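Local coordinates for protein cysteine desulfurase (Thermococcus onnurineus, PDB 5B89) that probably catalyses the pyridoxal-phosphate-dependent transfer of sulfur from L-cysteine to a sulfur carrier, leaving L-alanine, at residues B[115-120]-B[204-209]; B[140-145]-B[150-155]. All coordinates share one frame; numbering follows the deposited sequence.

Contact 1 (B[115-120]-B[204-209]); sequences LGLGHI and GAIFVV
With chi1 at 75°, I120 holds CG1 between its backbone N and carbonyl carbon, and an extended second torsion then carries CD1 out toward the strand. I206 places CG1 beside its backbone N, opposite the carbonyl carbon (chi1 -65°), and is likewise extended beyond it, bringing the two side chains end to end, tip to tip. Their CD1 atoms, I120 CD1 and I206 CD1, lie 3.4 Å apart, tighter than the usual van der Waals distance between carbons. L117 joins from the same segment as I120: its CD1 stops 4.4 Å from I206 CD1, a looser approach to the same methyl. The backbone bond from I120 N to L117 O, at 3.0 Å, ties together the two residues that bear on I206. Behind these tips the main chains stay well separated, with 10.0 Å between the CA atoms of L117 and I206, the closest such pair.

Other residues surround the meeting point. L117 also packs on L177 and F229 of the flanking strands, I120 on K176 and T256, and I206 on F229 and F253. Backbone hydrogen bonds of I206 with K176 and V178 hold the strand from which its side chain projects.

Only 112 Å² is buried, all of the contacting atoms are aliphatic carbons, and the contact lies away from the cofactor and substrate sites. The chemistry therefore implies a small hydrophobic join, made by dispersion and the exclusion of water, between residues 117-120, at the end of helix 106-117 and just beyond, and the start of strand 206-210.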
# COMPACT_ATOMS: atom_id res chain seq x y z
N LEU B 115 -14.10 0.81 -9.08
CA LEU B 115 -13.69 -0.15 -10.08
C LEU B 115 -14.47 -1.40 -9.85
O LEU B 115 -14.92 -1.97 -10.89
CB LEU B 115 -12.21 -0.44 -9.91
CG LEU B 115 -11.28 0.74 -10.36
CD1 LEU B 115 -9.84 0.48 -9.91
CD2 LEU B 115 -11.29 0.94 -11.87
N GLY B 116 -14.69 -1.85 -8.63
CA GLY B 116 -15.38 -3.09 -8.37
C GLY B 116 -16.87 -3.11 -8.56
O GLY B 116 -17.43 -4.16 -8.66
N LEU B 117 -17.47 -1.94 -8.61
CA LEU B 117 -18.90 -1.82 -8.82
C LEU B 117 -19.25 -1.27 -10.18
O LEU B 117 -20.36 -1.20 -10.47
CB LEU B 117 -19.57 -0.90 -7.79
CG LEU B 117 -19.55 -1.37 -6.35
CD1 LEU B 117 -20.24 -0.35 -5.48
CD2 LEU B 117 -20.22 -2.71 -6.19
N GLY B 118 -18.28 -0.91 -10.99
CA GLY B 118 -18.58 -0.31 -12.28
C GLY B 118 -19.55 -1.09 -13.12
O GLY B 118 -20.38 -0.53 -13.77
N HIS B 119 -19.41 -2.38 -13.05
CA HIS B 119 -20.27 -3.31 -13.87
C HIS B 119 -21.73 -3.22 -13.51
O HIS B 119 -22.56 -3.60 -14.36
CB HIS B 119 -19.74 -4.75 -13.73
CG HIS B 119 -19.93 -5.33 -12.38
ND1 HIS B 119 -20.98 -6.13 -11.98
CD2 HIS B 119 -19.18 -5.16 -11.26
CE1 HIS B 119 -20.85 -6.45 -10.71
NE2 HIS B 119 -19.76 -5.86 -10.25
N ILE B 120 -22.14 -2.70 -12.34
CA ILE B 120 -23.54 -2.68 -11.97
C ILE B 120 -24.31 -1.55 -12.66
O ILE B 120 -25.54 -1.57 -12.63
CB ILE B 120 -23.79 -2.59 -10.46
CG1 ILE B 120 -23.52 -1.19 -9.85
CG2 ILE B 120 -22.97 -3.62 -9.73
CD1 ILE B 120 -23.99 -1.02 -8.39
N GLY B 204 -33.08 2.23 -1.53
CA GLY B 204 -32.37 1.18 -2.28
C GLY B 204 -31.08 1.61 -2.98
O GLY B 204 -30.66 0.96 -3.92
N ALA B 205 -30.39 2.69 -2.51
CA ALA B 205 -29.13 3.13 -3.07
C ALA B 205 -27.98 2.48 -2.26
O ALA B 205 -28.07 2.40 -1.04
CB ALA B 205 -29.02 4.65 -2.92
N ILE B 206 -26.92 2.12 -2.95
CA ILE B 206 -25.68 1.67 -2.29
C ILE B 206 -25.09 2.93 -1.56
O ILE B 206 -25.06 3.98 -2.17
CB ILE B 206 -24.73 1.11 -3.26
CG1 ILE B 206 -25.32 -0.18 -3.87
CG2 ILE B 206 -23.33 0.84 -2.57
CD1 ILE B 206 -24.57 -0.61 -5.10
N PHE B 207 -24.67 2.74 -0.31
CA PHE B 207 -24.13 3.85 0.51
C PHE B 207 -22.59 3.66 0.81
O PHE B 207 -22.28 2.68 1.46
CB PHE B 207 -24.95 3.95 1.77
CG PHE B 207 -24.75 5.28 2.54
CD1 PHE B 207 -24.90 6.50 1.90
CD2 PHE B 207 -24.40 5.22 3.87
CE1 PHE B 207 -24.73 7.68 2.65
CE2 PHE B 207 -24.21 6.36 4.61
CZ PHE B 207 -24.40 7.59 4.02
N VAL B 208 -21.87 4.59 0.33
CA VAL B 208 -20.39 4.61 0.47
C VAL B 208 -20.00 5.78 1.36
O VAL B 208 -20.37 6.93 1.08
CB VAL B 208 -19.77 4.74 -0.87
CG1 VAL B 208 -18.23 4.73 -0.81
CG2 VAL B 208 -20.21 3.69 -1.88
N VAL B 209 -19.19 5.47 2.38
CA VAL B 209 -18.81 6.51 3.37
C VAL B 209 -17.24 6.69 3.28
O VAL B 209 -16.49 5.72 3.50
CB VAL B 209 -19.20 6.19 4.78
CG1 VAL B 209 -18.79 7.25 5.76
CG2 VAL B 209 -20.72 6.00 4.86

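Contact 2 (B[140-145]-B[150-155]); sequences PWQRLA and LKLEFI
A145 and L150 are joined by one hydrogen bond and by aliphatic packing. L150 N donates to A145 O at 2.9 Å, nearly straight (161° at the hydrogen), in the carbonyl plane and onto a lone pair. Beside it, L150 CB lies 3.8 Å from A145 CB, while its CD1 comes obliquely past L144, 4.2 Å from L144 CG. An alanine in place of L150 could keep the backbone bond but would probably open a gap beside L144 and the CA of A145. L152 packs against the preceding turn: with CG anti to the backbone N (chi1 179°), its CD2 reaches Q142 CG at 3.7 Å and its CD1 reaches W141 CB at 4.2 Å.

Second-shell bonds position these side chains. W141 NE1 is hydrogen-bonded to D137 OD1, and Q142 NE2 to the carbonyl oxygens of S271 and L272 of the second subunit, so the aliphatic part of Q142 serves L152 while its amide faces the dimer interface.

The axes of 140-145 and 151-154 come within 8.5 Å, with N-to-C directions 145° apart, as successive members of a beta-alpha-beta unit. The strand, outermost in its sheet within this chain, pairs with strand 126-129, and helix 106-117 packs against the helix through A114 and N111.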
# COMPACT_ATOMS: atom_id res chain seq x y z
N PRO B 140 -13.01 9.32 -8.76
CA PRO B 140 -13.46 8.04 -9.25
C PRO B 140 -14.89 8.04 -9.75
O PRO B 140 -15.19 7.26 -10.69
CB PRO B 140 -13.23 7.10 -8.02
CG PRO B 140 -12.17 7.82 -7.23
CD PRO B 140 -12.52 9.28 -7.38
N TRP B 141 -15.77 8.82 -9.15
CA TRP B 141 -17.16 8.85 -9.54
C TRP B 141 -17.30 9.64 -10.83
O TRP B 141 -18.15 9.27 -11.70
CB TRP B 141 -18.02 9.43 -8.44
CG TRP B 141 -17.78 8.76 -7.09
CD1 TRP B 141 -17.32 9.41 -6.00
CD2 TRP B 141 -17.91 7.41 -6.78
NE1 TRP B 141 -17.17 8.52 -4.99
CE2 TRP B 141 -17.46 7.28 -5.46
CE3 TRP B 141 -18.28 6.27 -7.51
CZ2 TRP B 141 -17.45 6.03 -4.80
CZ3 TRP B 141 -18.25 5.02 -6.83
CH2 TRP B 141 -17.87 4.96 -5.51
N GLN B 142 -16.52 10.70 -10.98
CA GLN B 142 -16.48 11.46 -12.26
C GLN B 142 -16.05 10.64 -13.38
O GLN B 142 -16.66 10.73 -14.49
CB GLN B 142 -15.57 12.68 -12.12
CG GLN B 142 -16.13 13.77 -11.27
CD GLN B 142 -15.12 14.90 -11.08
OE1 GLN B 142 -13.91 14.63 -11.01
NE2 GLN B 142 -15.58 16.09 -10.94
N ARG B 143 -15.00 9.85 -13.26
CA ARG B 143 -14.48 8.95 -14.29
C ARG B 143 -15.53 7.97 -14.64
O ARG B 143 -15.81 7.74 -15.85
CB ARG B 143 -13.12 8.28 -13.90
CG ARG B 143 -12.54 7.34 -14.91
CD ARG B 143 -11.19 6.73 -14.38
NE ARG B 143 -11.34 6.02 -13.13
CZ ARG B 143 -10.33 5.52 -12.39
NH1 ARG B 143 -9.09 5.69 -12.83
NH2 ARG B 143 -10.62 4.87 -11.22
N LEU B 144 -16.15 7.33 -13.66
CA LEU B 144 -17.15 6.24 -13.92
C LEU B 144 -18.30 6.88 -14.68
O LEU B 144 -18.81 6.33 -15.71
CB LEU B 144 -17.54 5.61 -12.61
CG LEU B 144 -18.35 4.34 -12.59
CD1 LEU B 144 -17.53 3.26 -13.28
CD2 LEU B 144 -18.63 3.95 -11.14
N ALA B 145 -18.75 8.05 -14.23
CA ALA B 145 -19.93 8.71 -14.85
C ALA B 145 -19.62 9.11 -16.30
O ALA B 145 -20.51 8.97 -17.18
CB ALA B 145 -20.38 9.94 -14.06
N LEU B 150 -23.30 8.21 -16.94
CA LEU B 150 -24.11 8.28 -15.77
C LEU B 150 -24.37 9.72 -15.42
O LEU B 150 -23.63 10.60 -15.84
CB LEU B 150 -23.39 7.62 -14.55
CG LEU B 150 -22.81 6.26 -14.86
CD1 LEU B 150 -22.15 5.71 -13.60
CD2 LEU B 150 -23.88 5.31 -15.41
N LYS B 151 -25.35 9.92 -14.57
CA LYS B 151 -25.64 11.20 -14.02
C LYS B 151 -24.93 11.30 -12.66
O LYS B 151 -25.11 10.47 -11.87
CB LYS B 151 -27.11 11.31 -13.75
CG LYS B 151 -27.95 11.40 -15.00
CD LYS B 151 -29.41 11.28 -14.65
CE LYS B 151 -30.30 11.26 -15.88
NZ LYS B 151 -30.72 9.89 -16.24
N LEU B 152 -24.15 12.34 -12.45
CA LEU B 152 -23.45 12.57 -11.18
C LEU B 152 -24.06 13.85 -10.63
O LEU B 152 -23.88 14.87 -11.19
CB LEU B 152 -21.96 12.72 -11.40
CG LEU B 152 -21.15 13.00 -10.12
CD1 LEU B 152 -21.39 11.93 -9.08
CD2 LEU B 152 -19.67 13.15 -10.42
N GLU B 153 -24.81 13.73 -9.55
CA GLU B 153 -25.48 14.85 -8.95
C GLU B 153 -24.88 15.17 -7.59
O GLU B 153 -24.40 14.29 -6.87
CB GLU B 153 -26.93 14.57 -8.86
CG GLU B 153 -27.45 14.59 -10.32
CD GLU B 153 -28.97 14.46 -10.45
OE1 GLU B 153 -29.71 14.68 -9.45
OE2 GLU B 153 -29.37 14.10 -11.62
N PHE B 154 -25.07 16.38 -7.15
CA PHE B 154 -24.52 16.86 -5.93
C PHE B 154 -25.58 17.42 -5.05
O PHE B 154 -26.41 18.32 -5.51
CB PHE B 154 -23.53 17.99 -6.25
CG PHE B 154 -22.41 17.56 -7.11
CD1 PHE B 154 -21.33 16.82 -6.60
CD2 PHE B 154 -22.50 17.73 -8.44
CE1 PHE B 154 -20.36 16.34 -7.39
CE2 PHE B 154 -21.53 17.29 -9.27
CZ PHE B 154 -20.44 16.60 -8.77
N ILE B 155 -25.64 17.00 -3.81
CA ILE B 155 -26.64 17.50 -2.86
C ILE B 155 -26.39 18.98 -2.62
O ILE B 155 -25.29 19.38 -2.57
CB ILE B 155 -26.53 16.76 -1.51
CG1 ILE B 155 -26.81 15.30 -1.73
CG2 ILE B 155 -27.49 17.28 -0.46
CD1 ILE B 155 -26.37 14.37 -0.64

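Contacts 1 and 2 lie with their centres 12 Å apart and both reach the mixed seven-stranded sheet of the class-V aminotransferase fold. Along the chain, residues 140-145 and 150-155 are nested between 115-120 and 204-209. Strand 206-210 lies well inside the sheet, whereas 151-154 is the outermost strand within this chain, with 177-181 and 126-129 between them. The two contacts touch directly: G118 CA lies 3.9 Å from L144 CD1, and V208 CG1 of the strand 4.3 Å from W141 CZ2. Together the contacts attach adjacent helices 106-117 and 139-148 to the sheet. W141 stands back from the cofactor, its side chain about 10 Å from the bound pyridoxal phosphate.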